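Local coordinates for hypothetical membrane protein (PDB 6JSB), which binds heme through its HtaA-family domain and probably passes it along in the heme uptake machinery of Corynebacterium glutamicum, at residues T158-T163 with P185-L190; A12-R17 with F57-L62; N22-P27 with V75-H80. All blocks are in the same frame, centred on the assembly; numbering follows the deposited sequence. Where two conformers were deposited one is given.

Interaction 1 of 3, residues T158-T163 with P185-L190; sequences TVTGQT and PITLNL. With CA (calcium ion), chain D.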
loop_
_atom_site.group_PDB
_atom_site.type_symbol
_atom_site.label_atom_id
_atom_site.label_comp_id
_atom_site.label_asym_id
_atom_site.label_seq_id
_atom_site.Cartn_x
_atom_site.Cartn_y
_atom_site.Cartn_z
ATOM N N THR A 158 9.214 14.856 -9.233
ATOM C CA THR A 158 9.437 13.393 -9.260
ATOM C C THR A 158 10.446 13.115 -8.155
ATOM O O THR A 158 11.610 13.492 -8.292
ATOM C CB THR A 158 10.014 12.918 -10.593
ATOM O OG1 THR A 158 9.122 13.261 -11.670
ATOM C CG2 THR A 158 10.211 11.464 -10.569
ATOM N N VAL A 159 10.013 12.489 -7.059
ATOM C CA VAL A 159 10.871 12.305 -5.885
ATOM C C VAL A 159 10.621 10.888 -5.377
ATOM O O VAL A 159 9.463 10.468 -5.294
ATOM C CB VAL A 159 10.545 13.336 -4.772
ATOM C CG1 VAL A 159 11.283 12.989 -3.481
ATOM C CG2 VAL A 159 10.871 14.745 -5.221
ATOM N N THR A 160 11.696 10.160 -4.992
ATOM C CA THR A 160 11.570 8.808 -4.474
ATOM C C THR A 160 11.985 8.764 -3.019
ATOM O O THR A 160 12.934 9.454 -2.633
ATOM C CB THR A 160 12.440 7.858 -5.307
ATOM O OG1 THR A 160 11.808 7.823 -6.616
ATOM C CG2 THR A 160 12.413 6.485 -4.717
ATOM N N GLY A 161 11.229 8.004 -2.245
ATOM C CA GLY A 161 11.560 7.765 -0.835
ATOM C C GLY A 161 11.731 6.299 -0.483
ATOM O O GLY A 161 11.043 5.414 -1.041
ATOM N N GLN A 162 12.725 6.018 0.383
ATOM C CA GLN A 162 12.894 4.682 0.962
ATOM C C GLN A 162 11.876 4.554 2.086
ATOM O O GLN A 162 11.620 5.535 2.799
ATOM C CB GLN A 162 14.317 4.457 1.526
ATOM C CG GLN A 162 15.394 4.189 0.441
ATOM C CD GLN A 162 16.791 4.006 1.003
ATOM O OE1 GLN A 162 17.126 2.944 1.566
ATOM N NE2 GLN A 162 17.617 5.042 0.876
ATOM N N THR A 163 11.332 3.345 2.276
ATOM C CA THR A 163 10.307 3.084 3.292
ATOM C C THR A 163 10.798 2.019 4.260
ATOM O O THR A 163 11.513 1.092 3.866
ATOM C CB THR A 163 9.022 2.577 2.661
ATOM O OG1 THR A 163 9.345 1.426 1.852
ATOM C CG2 THR A 163 8.437 3.658 1.670
ATOM N N PRO A 185 10.326 1.027 -2.314
ATOM C CA PRO A 185 10.411 2.497 -2.338
ATOM C C PRO A 185 9.164 3.082 -2.992
ATOM O O PRO A 185 8.479 2.413 -3.783
ATOM C CB PRO A 185 11.646 2.753 -3.207
ATOM C CG PRO A 185 11.631 1.584 -4.131
ATOM C CD PRO A 185 11.232 0.420 -3.270
ATOM N N ILE A 186 8.836 4.346 -2.639
ATOM C CA ILE A 186 7.648 5.010 -3.198
ATOM C C ILE A 186 8.122 6.191 -4.048
ATOM O O ILE A 186 8.974 6.965 -3.620
ATOM C CB ILE A 186 6.648 5.440 -2.099
ATOM C CG1 ILE A 186 5.439 6.184 -2.685
ATOM C CG2 ILE A 186 7.313 6.362 -0.981
ATOM C CD1 ILE A 186 4.157 6.024 -1.769
ATOM N N THR A 187 7.635 6.294 -5.285
ATOM C CA THR A 187 7.989 7.427 -6.141
ATOM C C THR A 187 6.735 8.286 -6.310
ATOM O O THR A 187 5.673 7.772 -6.658
ATOM C CB THR A 187 8.486 6.980 -7.525
ATOM O OG1 THR A 187 9.693 6.218 -7.372
ATOM C CG2 THR A 187 8.823 8.199 -8.342
ATOM N N LEU A 188 6.855 9.568 -6.083
ATOM C CA LEU A 188 5.733 10.490 -6.292
ATOM C C LEU A 188 5.962 11.171 -7.623
ATOM O O LEU A 188 7.030 11.768 -7.812
ATOM C CB LEU A 188 5.662 11.543 -5.195
ATOM C CG LEU A 188 5.513 10.964 -3.797
ATOM C CD1 LEU A 188 5.556 12.153 -2.734
ATOM C CD2 LEU A 188 4.175 10.191 -3.785
ATOM N N ASN A 189 4.984 11.075 -8.538
ATOM C CA ASN A 189 5.061 11.711 -9.862
ATOM C C ASN A 189 3.941 12.772 -9.844
ATOM O O ASN A 189 2.785 12.451 -10.117
ATOM C CB ASN A 189 4.808 10.703 -10.981
ATOM C CG ASN A 189 5.692 9.439 -10.859
ATOM O OD1 ASN A 189 6.882 9.505 -11.153
ATOM N ND2 ASN A 189 5.089 8.297 -10.458
ATOM N N LEU A 190 4.254 14.001 -9.475
ATOM C CA LEU A 190 3.194 14.951 -9.153
ATOM C C LEU A 190 3.229 16.120 -10.129
ATOM O O LEU A 190 4.304 16.574 -10.513
ATOM C CB LEU A 190 3.374 15.538 -7.743
ATOM C CG LEU A 190 3.522 14.505 -6.628
ATOM C CD1 LEU A 190 3.749 15.226 -5.292
ATOM C CD2 LEU A 190 2.302 13.544 -6.621
HETATM CA CA CA D . 13.932 13.505 -8.711
HETATM O O HOH W 1 7.633 11.329 -12.844
HETATM O O HOH W 2 14.091 11.364 -7.651
HETATM O O HOH W 3 14.315 13.912 -6.377
HETATM O O HOH W 4 14.058 15.981 -8.388
#
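V159 and L188 face each other as an antiparallel hydrogen-bonded pair, and G161 with I186 repeats the pattern two residues on. Four backbone bonds join the strands; the nearly straight ones are L188 N to V159 O (2.9 Å, 173° at the hydrogen) and G161 N to I186 O (2.8 Å). Between them lie the non-hydrogen-bonded pairs T158–N189 and T160–T187, where CA–H groups lean on carbonyls, as T158 CA does on L188 O at 3.2 Å.

Side-chain polar contacts gather on the threonine face. T160 OG1 and T187 OG1 are hydrogen-bonded at 2.8 Å; both hydroxyls lie beside their own backbone N (chi1 -68° and -63°), which brings the oxygens together across the pair while the side chains are skewed to one another. At the next non-hydrogen-bonded pair, a water bridges T158 OG1 and N189 OD1, donating to the amide oxygen at 2.6 Å. T158 also lends its backbone O to a calcium ion at 2.4 Å, with three waters among the other ligands.

Apolar contact is lighter. Past G161, T163 turns toward the other strand and its CG2 methyl meets that of I186 at 4.0 Å, their side chains about perpendicular, while the T163 hydroxyl bonds to A184 O. P185 CB sits 4.1 Å from T160 CG2 on the more exposed side.

This is a regular antiparallel pairing within the large antiparallel sheet of the HtaA-family domain. Strand 139-146 borders strand 156-165 and strand 2-14 borders strand 186-198; V159 and L188 both pack on F146, and I186 reaches W14.

Interaction 2 of 3, residues A12-R17 with F57-L62; sequences ADWSVR and FTWPVL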
loop_
_atom_site.group_PDB
_atom_site.type_symbol
_atom_site.label_atom_id
_atom_site.label_comp_id
_atom_site.label_asym_id
_atom_site.label_seq_id
_atom_site.Cartn_x
_atom_site.Cartn_y
_atom_site.Cartn_z
ATOM N N ALA A 12 1.479 7.766 -7.650
ATOM C CA ALA A 12 2.599 7.261 -6.846
ATOM C C ALA A 12 2.877 5.846 -7.331
ATOM O O ALA A 12 1.948 5.051 -7.469
ATOM C CB ALA A 12 2.305 7.238 -5.355
ATOM N N ASP A 13 4.151 5.525 -7.528
ATOM C CA ASP A 13 4.595 4.175 -7.864
ATOM C C ASP A 13 5.054 3.517 -6.579
ATOM O O ASP A 13 6.070 3.931 -6.027
ATOM C CB ASP A 13 5.772 4.197 -8.857
ATOM C CG ASP A 13 5.349 4.434 -10.334
ATOM O OD1 ASP A 13 4.920 5.563 -10.685
ATOM O OD2 ASP A 13 5.521 3.500 -11.162
ATOM N N TRP A 14 4.362 2.449 -6.142
ATOM C CA TRP A 14 4.739 1.776 -4.875
ATOM C C TRP A 14 4.351 0.312 -4.997
ATOM O O TRP A 14 3.147 0.006 -4.961
ATOM C CB TRP A 14 4.035 2.417 -3.687
ATOM C CG TRP A 14 4.443 1.807 -2.383
ATOM C CD1 TRP A 14 5.730 1.516 -1.965
ATOM C CD2 TRP A 14 3.565 1.376 -1.359
ATOM N NE1 TRP A 14 5.668 0.935 -0.684
ATOM C CE2 TRP A 14 4.355 0.785 -0.335
ATOM C CE3 TRP A 14 2.154 1.368 -1.238
ATOM C CZ2 TRP A 14 3.814 0.270 0.840
ATOM C CZ3 TRP A 14 1.595 0.811 -0.022
ATOM C CH2 TRP A 14 2.434 0.282 0.966
ATOM N N SER A 15 5.354 -0.591 -5.074
ATOM C CA SER A 15 5.061 -2.025 -5.255
ATOM C C SER A 15 4.753 -2.749 -3.946
ATOM O O SER A 15 4.537 -3.949 -3.967
ATOM C CB SER A 15 6.262 -2.749 -5.898
ATOM O OG SER A 15 6.572 -2.103 -7.119
ATOM N N VAL A 16 4.747 -2.042 -2.820
ATOM C CA VAL A 16 4.519 -2.533 -1.460
ATOM C C VAL A 16 5.758 -3.288 -0.979
ATOM O O VAL A 16 6.464 -2.830 -0.065
ATOM C CB VAL A 16 3.212 -3.392 -1.357
ATOM C CG1 VAL A 16 2.983 -3.805 0.098
ATOM C CG2 VAL A 16 2.005 -2.527 -1.804
ATOM N N ARG A 17 6.053 -4.443 -1.590
ATOM C CA ARG A 17 7.312 -5.138 -1.391
ATOM C C ARG A 17 7.449 -6.246 -2.454
ATOM O O ARG A 17 6.591 -7.135 -2.497
ATOM C CB ARG A 17 7.355 -5.718 0.026
ATOM C CG ARG A 17 8.541 -6.553 0.352
ATOM C CD ARG A 17 9.860 -5.815 0.733
ATOM N NE ARG A 17 10.801 -6.941 0.837
ATOM C CZ ARG A 17 11.441 -7.330 1.924
ATOM N NH1 ARG A 17 11.392 -6.552 3.019
ATOM N NH2 ARG A 17 12.189 -8.446 1.876
ATOM N N PHE A 57 2.707 -1.378 -8.900
ATOM C CA PHE A 57 1.411 -0.734 -8.731
ATOM C C PHE A 57 1.562 0.763 -8.890
ATOM O O PHE A 57 2.503 1.342 -8.310
ATOM C CB PHE A 57 0.825 -0.954 -7.282
ATOM C CG PHE A 57 0.622 -2.377 -6.876
ATOM C CD1 PHE A 57 1.399 -2.913 -5.845
ATOM C CD2 PHE A 57 -0.365 -3.156 -7.483
ATOM C CE1 PHE A 57 1.214 -4.251 -5.412
ATOM C CE2 PHE A 57 -0.561 -4.438 -7.052
ATOM C CZ PHE A 57 0.230 -5.009 -6.044
ATOM N N THR A 58 0.633 1.405 -9.603
ATOM C CA THR A 58 0.575 2.869 -9.535
ATOM C C THR A 58 -0.722 3.235 -8.827
ATOM O O THR A 58 -1.752 2.586 -9.040
ATOM C CB THR A 58 0.609 3.573 -10.906
ATOM O OG1 THR A 58 -0.634 3.340 -11.575
ATOM C CG2 THR A 58 1.777 3.072 -11.730
ATOM N N TRP A 59 -0.660 4.214 -7.943
ATOM C CA TRP A 59 -1.778 4.636 -7.139
ATOM C C TRP A 59 -2.161 6.047 -7.560
ATOM O O TRP A 59 -1.261 6.902 -7.683
ATOM C CB TRP A 59 -1.388 4.634 -5.621
ATOM C CG TRP A 59 -0.865 3.290 -5.101
ATOM C CD1 TRP A 59 0.379 2.745 -5.323
ATOM C CD2 TRP A 59 -1.559 2.366 -4.229
ATOM N NE1 TRP A 59 0.506 1.535 -4.658
ATOM C CE2 TRP A 59 -0.672 1.274 -3.989
ATOM C CE3 TRP A 59 -2.837 2.363 -3.651
ATOM C CZ2 TRP A 59 -0.989 0.225 -3.162
ATOM C CZ3 TRP A 59 -3.188 1.266 -2.815
ATOM C CH2 TRP A 59 -2.269 0.218 -2.588
ATOM N N PRO A 60 -3.449 6.346 -7.764
ATOM C CA PRO A 60 -3.817 7.659 -8.294
ATOM C C PRO A 60 -3.776 8.714 -7.204
ATOM O O PRO A 60 -4.243 8.491 -6.097
ATOM C CB PRO A 60 -5.258 7.440 -8.801
ATOM C CG PRO A 60 -5.817 6.322 -7.850
ATOM C CD PRO A 60 -4.609 5.418 -7.664
ATOM N N VAL A 61 -3.246 9.898 -7.532
ATOM C CA VAL A 61 -3.294 11.032 -6.609
ATOM C C VAL A 61 -4.687 11.646 -6.624
ATOM O O VAL A 61 -5.250 11.953 -7.693
ATOM C CB VAL A 61 -2.248 12.088 -6.994
ATOM C CG1 VAL A 61 -2.462 13.399 -6.113
ATOM C CG2 VAL A 61 -0.872 11.477 -6.752
ATOM N N LEU A 62 -5.270 11.797 -5.431
ATOM C CA LEU A 62 -6.542 12.500 -5.280
ATOM C C LEU A 62 -6.355 14.008 -5.105
ATOM O O LEU A 62 -7.195 14.789 -5.583
ATOM C CB LEU A 62 -7.308 11.956 -4.056
ATOM C CG LEU A 62 -7.659 10.462 -4.182
ATOM C CD1 LEU A 62 -8.319 9.945 -2.892
ATOM C CD2 LEU A 62 -8.533 10.237 -5.352
HETATM O O HOH W 5 5.291 -0.156 -8.213
#
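The W59 indole presents its edge to the backbone of 12-17: A12 O and W14 O both lie near its plane, and NE1 gives W14 O a hydrogen bond of 3.1 Å. That bond is nearly straight (168° at the hydrogen), lies in the indole plane and reaches a lone pair of the carbonyl, fixing the rotation of the ring. W59 CG sits beside its own backbone N (chi1 -56°), which lays the indole along 12-17 with NE1 at W14 O. The W14 indole carries the CA of V16 over one face, toward the rim. Its six-membered ring and the five-membered ring of W59 meet obliquely, planes at 37°, with W14 CE3 3.9 Å from W59 CZ2. F57 likewise turns an edge to the chain, with W14 O and S15 O near the ring plane and S15 O 3.6 Å from CE1; V16 CG2 approaches this ring obliquely and the W59 ring at its edge.

W14 O thus receives the indole N–H on the way from strand 2-14 to helix 18-24. At A12 and D13 the chain pairs antiparallel with strand 56-65 in the large antiparallel sheet of this HtaA domain. A12 and W59 form a hydrogen-bonded pair, with A12 O accepting from W59 N at 2.8 Å, and W14 N adds a bond to F57 O. D13 and T58 form the non-hydrogen-bonded pair, their side chains side by side on the more exposed face, D13 OD2 3.8 Å from T58 CG2; D13 OD1 has a weak hydrogen bond with N189 ND2.

Next to W14 a water links the segments, hydrogen-bonded to S15 OG (2.6 Å) and accepting from F57 N. R17, at the N-cap of the helix, belongs to the heme pocket and forms a salt bridge with E181.

Interaction 3 of 3, residues N22-P27 with V75-H80; sequences NYLEGP and VHWTGH. With HEM (protoporphyrin IX containing Fe), chain C.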
loop_
_atom_site.group_PDB
_atom_site.type_symbol
_atom_site.label_atom_id
_atom_site.label_comp_id
_atom_site.label_asym_id
_atom_site.label_seq_id
_atom_site.Cartn_x
_atom_site.Cartn_y
_atom_site.Cartn_z
ATOM N N ASN A 22 6.064 -11.685 -4.815
ATOM C CA ASN A 22 6.639 -12.960 -5.297
ATOM C C ASN A 22 6.183 -14.141 -4.444
ATOM O O ASN A 22 5.831 -15.214 -4.949
ATOM C CB ASN A 22 8.159 -12.856 -5.245
ATOM C CG ASN A 22 8.817 -14.072 -5.847
ATOM O OD1 ASN A 22 8.633 -14.316 -7.034
ATOM N ND2 ASN A 22 9.562 -14.839 -5.066
ATOM N N TYR A 23 6.207 -13.977 -3.116
ATOM C CA TYR A 23 5.772 -15.048 -2.223
ATOM C C TYR A 23 4.266 -15.290 -2.344
ATOM O O TYR A 23 3.828 -16.444 -2.442
ATOM C CB TYR A 23 6.149 -14.633 -0.792
ATOM C CG TYR A 23 5.205 -15.134 0.260
ATOM C CD1 TYR A 23 5.260 -16.461 0.695
ATOM C CD2 TYR A 23 4.323 -14.258 0.895
ATOM C CE1 TYR A 23 4.346 -16.901 1.754
ATOM C CE2 TYR A 23 3.463 -14.683 1.922
ATOM C CZ TYR A 23 3.489 -15.991 2.315
ATOM O OH TYR A 23 2.650 -16.435 3.293
ATOM N N LEU A 24 3.476 -14.220 -2.343
ATOM C CA LEU A 24 2.017 -14.374 -2.293
ATOM C C LEU A 24 1.497 -15.032 -3.568
ATOM O O LEU A 24 0.595 -15.881 -3.514
ATOM C CB LEU A 24 1.396 -12.980 -2.014
ATOM C CG LEU A 24 -0.132 -12.951 -1.705
ATOM C CD1 LEU A 24 -0.950 -12.977 -3.060
ATOM C CD2 LEU A 24 -0.605 -14.103 -0.802
ATOM N N GLU A 25 2.036 -14.668 -4.727
ATOM C CA GLU A 25 1.570 -15.264 -5.982
ATOM C C GLU A 25 2.256 -16.580 -6.286
ATOM O O GLU A 25 1.906 -17.224 -7.299
ATOM C CB GLU A 25 1.829 -14.274 -7.119
ATOM C CG GLU A 25 1.029 -12.993 -6.924
ATOM C CD GLU A 25 1.085 -12.069 -8.187
ATOM O OE1 GLU A 25 0.244 -12.310 -9.087
ATOM O OE2 GLU A 25 1.934 -11.141 -8.221
ATOM N N GLY A 26 3.192 -17.012 -5.451
ATOM C CA GLY A 26 3.991 -18.217 -5.671
ATOM C C GLY A 26 3.437 -19.476 -5.017
ATOM O O GLY A 26 2.324 -19.508 -4.453
ATOM N N PRO A 27 4.246 -20.549 -5.065
ATOM C CA PRO A 27 3.774 -21.892 -4.656
ATOM C C PRO A 27 3.667 -22.101 -3.163
ATOM O O PRO A 27 3.021 -23.082 -2.738
ATOM C CB PRO A 27 4.842 -22.846 -5.272
ATOM C CG PRO A 27 6.111 -21.988 -5.315
ATOM C CD PRO A 27 5.561 -20.599 -5.737
ATOM N N VAL A 75 -5.635 -2.427 -2.971
ATOM C CA VAL A 75 -5.037 -3.696 -3.412
ATOM C C VAL A 75 -5.380 -4.771 -2.386
ATOM O O VAL A 75 -5.294 -4.522 -1.185
ATOM C CB VAL A 75 -3.509 -3.588 -3.567
ATOM C CG1 VAL A 75 -2.948 -4.942 -3.950
ATOM C CG2 VAL A 75 -3.148 -2.520 -4.627
ATOM N N HIS A 76 -5.750 -5.968 -2.860
ATOM C CA HIS A 76 -6.192 -7.055 -1.971
ATOM C C HIS A 76 -5.340 -8.271 -2.293
ATOM O O HIS A 76 -5.336 -8.721 -3.456
ATOM C CB HIS A 76 -7.672 -7.368 -2.260
ATOM C CG HIS A 76 -8.295 -8.362 -1.334
ATOM N ND1 HIS A 76 -9.377 -9.128 -1.722
ATOM C CD2 HIS A 76 -8.013 -8.710 -0.057
ATOM C CE1 HIS A 76 -9.738 -9.911 -0.712
ATOM N NE2 HIS A 76 -8.940 -9.672 0.317
ATOM N N TRP A 77 -4.657 -8.837 -1.291
ATOM C CA TRP A 77 -3.884 -10.070 -1.470
ATOM C C TRP A 77 -4.555 -11.213 -0.704
ATOM O O TRP A 77 -4.967 -11.028 0.456
ATOM C CB TRP A 77 -2.489 -9.941 -0.877
ATOM C CG TRP A 77 -1.556 -8.912 -1.472
ATOM C CD1 TRP A 77 -0.470 -9.184 -2.283
ATOM C CD2 TRP A 77 -1.509 -7.500 -1.190
ATOM N NE1 TRP A 77 0.211 -8.018 -2.561
ATOM C CE2 TRP A 77 -0.427 -6.964 -1.919
ATOM C CE3 TRP A 77 -2.324 -6.625 -0.420
ATOM C CZ2 TRP A 77 -0.083 -5.595 -1.861
ATOM C CZ3 TRP A 77 -2.002 -5.287 -0.363
ATOM C CH2 TRP A 77 -0.892 -4.767 -1.098
ATOM N N THR A 78 -4.604 -12.403 -1.308
ATOM C CA THR A 78 -5.210 -13.546 -0.622
ATOM C C THR A 78 -4.360 -14.786 -0.884
ATOM O O THR A 78 -3.980 -15.062 -2.025
ATOM C CB THR A 78 -6.651 -13.823 -1.122
ATOM O OG1 THR A 78 -6.742 -13.663 -2.534
ATOM C CG2 THR A 78 -7.642 -12.797 -0.491
ATOM N N GLY A 79 -4.091 -15.544 0.173
ATOM C CA GLY A 79 -3.405 -16.824 0.035
ATOM C C GLY A 79 -3.640 -17.749 1.228
ATOM O O GLY A 79 -4.378 -17.435 2.166
ATOM N N HIS A 80 -3.055 -18.949 1.154
ATOM C CA HIS A 80 -3.174 -19.936 2.230
ATOM C C HIS A 80 -4.641 -20.243 2.551
ATOM O O HIS A 80 -5.061 -20.216 3.695
ATOM C CB HIS A 80 -2.421 -19.490 3.521
ATOM C CG HIS A 80 -0.947 -19.296 3.304
ATOM N ND1 HIS A 80 -0.054 -20.354 3.258
ATOM C CD2 HIS A 80 -0.210 -18.157 3.158
ATOM C CE1 HIS A 80 1.168 -19.862 3.040
ATOM N NE2 HIS A 80 1.094 -18.539 2.983
HETATM C CHA HEM C . 6.664 -15.580 4.315
HETATM C CHB HEM C . 4.132 -19.633 5.127
HETATM C CHC HEM C . 0.473 -16.888 6.852
HETATM C CHD HEM C . 2.918 -12.800 5.707
HETATM C C1A HEM C . 6.305 -16.905 4.470
HETATM C C2A HEM C . 7.223 -18.009 4.262
HETATM C C3A HEM C . 6.544 -19.162 4.470
HETATM C C4A HEM C . 5.177 -18.781 4.825
HETATM C CMA HEM C . 7.082 -20.622 4.364
HETATM C CAA HEM C . 8.708 -17.832 3.883
HETATM C CBA HEM C . 8.868 -17.923 2.373
HETATM C CGA HEM C . 10.237 -17.410 1.985
HETATM O O1A HEM C . 10.587 -17.524 0.777
HETATM O O2A HEM C . 10.955 -16.877 2.890
HETATM C C1B HEM C . 2.933 -19.239 5.651
HETATM C C2B HEM C . 1.854 -20.143 6.053
HETATM C C3B HEM C . 0.846 -19.396 6.536
HETATM C C4B HEM C . 1.223 -17.980 6.435
HETATM C CMB HEM C . 1.986 -21.689 5.945
HETATM C CAB HEM C . -0.538 -19.838 7.098
HETATM C CBB HEM C . -1.068 -21.029 6.801
HETATM C C1C HEM C . 0.798 -15.538 6.687
HETATM C C2C HEM C . -0.044 -14.420 7.040
HETATM C C3C HEM C . 0.596 -13.280 6.687
HETATM C C4C HEM C . 1.905 -13.652 6.158
HETATM C CMC HEM C . -1.490 -14.523 7.593
HETATM C CAC HEM C . -0.026 -11.905 6.859
HETATM C CBC HEM C . 0.292 -10.955 5.991
HETATM C C1D HEM C . 4.146 -13.223 5.246
HETATM C C2D HEM C . 5.215 -12.337 4.842
HETATM C C3D HEM C . 6.270 -13.081 4.450
HETATM C C4D HEM C . 5.891 -14.480 4.571
HETATM C CMD HEM C . 5.116 -10.800 4.945
HETATM C CAD HEM C . 7.638 -12.533 3.937
HETATM C CBD HEM C . 7.557 -12.537 2.388
HETATM C CGD HEM C . 8.871 -11.961 1.867
HETATM O O1D HEM C . 9.903 -12.711 1.954
HETATM O O2D HEM C . 8.842 -10.766 1.406
HETATM N NA HEM C . 5.036 -17.395 4.842
HETATM N NB HEM C . 2.489 -17.950 5.862
HETATM N NC HEM C . 1.994 -15.025 6.173
HETATM N ND HEM C . 4.594 -14.499 5.040
HETATM FE FE HEM C . 3.357 -16.159 5.283
#
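The side chains of Y23 and H80 run at about a right angle to each other and their rings meet rim to rim, planes at 38°, on the same side of the heme. Y23 OH binds the iron at 2.1 Å as axial ligand, and the phenol is tilted so that one face looks onto the porphyrin at C4D. The H80 imidazole lies flat against the macrocycle, its face centred over C3B. NE2 donates to Y23 OH at 2.6 Å, a somewhat bent bond (147° at the hydrogen) with the oxygen close to the imidazole plane. The CG of H80 lies beside its own backbone N (chi1 -61°), turning NE2 toward the phenol; ND1 is hydrogen-bonded to Y34 OH.

L24 points from the helix onto strand 68-81. Its CG meets the edge of the W77 indole at CD1 (3.8 Å), and CD2 rests 3.7 Å from T78 O. W77 NE1 is hydrogen-bonded to N21 OD1.

The ligating oxygen is gripped by both iron and an imidazole N–H, which would draw charge from the oxygen, probably a phenolate when bound to iron, and probably tune the iron–tyrosine bond, consistent with a protein thought to hand its heme on.

In the fold
Interactions 1 and 2 are adjoining strand pairings of one antiparallel sheet: strands 186-198 and 2-14 are neighbours, T187 O lies 2.8 Å from D13 N, and both contacts pair a buried face with a more exposed one. Interaction 1 relies on backbone bonds and hydroxyls, with a calcium ion bound at the backbone of T158; interaction 2, nearer the chain's centre, puts aromatic rings in the interior. Interaction 3, buried, joins helix to strand 68-81 of the same sheet and turns on metal chemistry. It touches interaction 2 where V75 and W77 pack against W59, F57 and V16, whereas interaction 1 lies on the other side of the chain's centre, nearest atoms about 12 Å away.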